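PDB 3O74: fructose transport system repressor FruR from Pseudomonas putida, which probably binds DNA as a LacI-family transcriptional regulator, acting as repressor and activator, and responds to fructose 1-phosphate as its preferred effector. Local coordinates for residues M230-H234 and G235-A239. Residues are numbered along the deposited sequence; the frame is centred on the assembly and turned at random.
Sequences MAQQH and GQIAA
The side chains of Gln233 and Gln236 lie alongside each other and point the same way, their amide planes turned 71° apart, with Gln233 OE1 3.6 Å from Gln236 NE2. That separation indicates packing alongside; the firmer polar partner of Gln233 is Gly262 O on strand 257-266, which accepts a hydrogen bond from NE2. The second flat group, the His234 ring, carries Gln232 CB on one face, 3.6 Å above the plane and displaced toward the rim. With CG anti to its own carbonyl carbon (chi1 -48°), the ring is carried back over Gln232, and Ser16 and Arg19 of helix 15-30 also touch the His234 side chain.

Two backbone bonds open helix 234-250. Ile237 N donates to Gln233 O at 3.0 Å, while Ala238 N reaches His234 O, also at 3.0 Å. Ile237 CG1 lies 3.2 Å from Gln233 O, laying hydrocarbon against that carbonyl.

Gln233 thus serves as N-cap through its backbone, its side chain tying the helix start to strand 257-266. The chemistry implies a helix start following strand 227-231, held by main-chain bonds to Gln233 O and His234 O and by the Gln233 side chain's bond to Gly262 O, in a LacI-type sugar-binding fold.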
loop_
_atom_site.group_PDB
_atom_site.type_symbol
_atom_site.label_atom_id
_atom_site.label_comp_id
_atom_site.label_asym_id
_atom_site.label_seq_id
_atom_site.Cartn_x
_atom_site.Cartn_y
_atom_site.Cartn_z
HETATM N N MSE B 230 15.867 -6.178 4.536
HETATM C CA MSE B 230 16.582 -4.953 4.189
HETATM C C MSE B 230 15.582 -3.904 3.710
HETATM O O MSE B 230 15.139 -3.951 2.566
HETATM C CB MSE B 230 17.595 -5.233 3.082
HETATM C CG MSE B 230 18.872 -5.911 3.542
HETATM SE SE MSE B 230 20.057 -4.660 4.444
HETATM C CE MSE B 230 21.611 -5.812 4.618
ATOM N N ALA B 231 15.232 -2.960 4.582
ATOM C CA ALA B 231 14.206 -1.964 4.273
ATOM C C ALA B 231 14.777 -0.657 3.709
ATOM O O ALA B 231 15.860 -0.227 4.093
ATOM C CB ALA B 231 13.357 -1.685 5.505
ATOM N N GLN B 232 14.031 -0.029 2.804
ATOM C CA GLN B 232 14.406 1.271 2.261
ATOM C C GLN B 232 14.235 2.356 3.309
ATOM O O GLN B 232 13.334 2.282 4.142
ATOM C CB GLN B 232 13.524 1.633 1.063
ATOM C CG GLN B 232 13.595 0.687 -0.124
ATOM C CD GLN B 232 12.770 1.188 -1.302
ATOM O OE1 GLN B 232 12.715 2.388 -1.569
ATOM N NE2 GLN B 232 12.128 0.266 -2.011
ATOM N N GLN B 233 15.091 3.371 3.257
ATOM C CA GLN B 233 14.853 4.590 4.016
ATOM C C GLN B 233 13.972 5.494 3.156
ATOM O O GLN B 233 14.465 6.403 2.485
ATOM C CB GLN B 233 16.171 5.281 4.379
ATOM C CG GLN B 233 17.121 4.412 5.203
ATOM C CD GLN B 233 18.326 5.170 5.739
ATOM O OE1 GLN B 233 18.224 5.918 6.710
ATOM N NE2 GLN B 233 19.478 4.967 5.110
ATOM N N HIS B 234 12.667 5.226 3.173
ATOM C CA HIS B 234 11.722 5.885 2.273
ATOM C C HIS B 234 11.719 7.402 2.421
ATOM O O HIS B 234 11.602 8.132 1.436
ATOM C CB HIS B 234 10.303 5.357 2.502
ATOM C CG HIS B 234 10.208 3.863 2.561
ATOM N ND1 HIS B 234 10.020 3.083 1.439
ATOM C CD2 HIS B 234 10.262 3.011 3.608
ATOM C CE1 HIS B 234 9.968 1.813 1.796
ATOM N NE2 HIS B 234 10.113 1.739 3.105
ATOM N N GLY B 235 11.832 7.870 3.658
ATOM C CA GLY B 235 11.832 9.293 3.930
ATOM C C GLY B 235 12.991 9.996 3.253
ATOM O O GLY B 235 12.818 11.061 2.662
ATOM N N GLN B 236 14.176 9.398 3.331
ATOM C CA GLN B 236 15.374 9.995 2.745
ATOM C C GLN B 236 15.347 9.921 1.217
ATOM O O GLN B 236 15.770 10.856 0.534
ATOM C CB GLN B 236 16.639 9.334 3.307
ATOM C CG GLN B 236 17.936 9.995 2.864
ATOM C CD GLN B 236 19.162 9.414 3.551
ATOM O OE1 GLN B 236 20.283 9.534 3.052
ATOM N NE2 GLN B 236 18.954 8.783 4.701
ATOM N N ILE B 237 14.846 8.812 0.680
ATOM C CA ILE B 237 14.678 8.675 -0.763
ATOM C C ILE B 237 13.833 9.826 -1.306
ATOM O O ILE B 237 14.225 10.515 -2.248
ATOM C CB ILE B 237 13.967 7.342 -1.124
ATOM C CG1 ILE B 237 14.809 6.137 -0.698
ATOM C CG2 ILE B 237 13.651 7.289 -2.619
ATOM C CD1 ILE B 237 16.119 6.035 -1.416
ATOM N N ALA B 238 12.666 10.027 -0.702
ATOM C CA ALA B 238 11.734 11.056 -1.153
ATOM C C ALA B 238 12.305 12.460 -1.000
ATOM O O ALA B 238 12.162 13.300 -1.891
ATOM C CB ALA B 238 10.412 10.934 -0.399
ATOM N N ALA B 239 12.954 12.711 0.133
ATOM C CA ALA B 239 13.517 14.025 0.412
ATOM C C ALA B 239 14.609 14.383 -0.589
ATOM O O ALA B 239 14.698 15.522 -1.041
ATOM C CB ALA B 239 14.057 14.081 1.834
#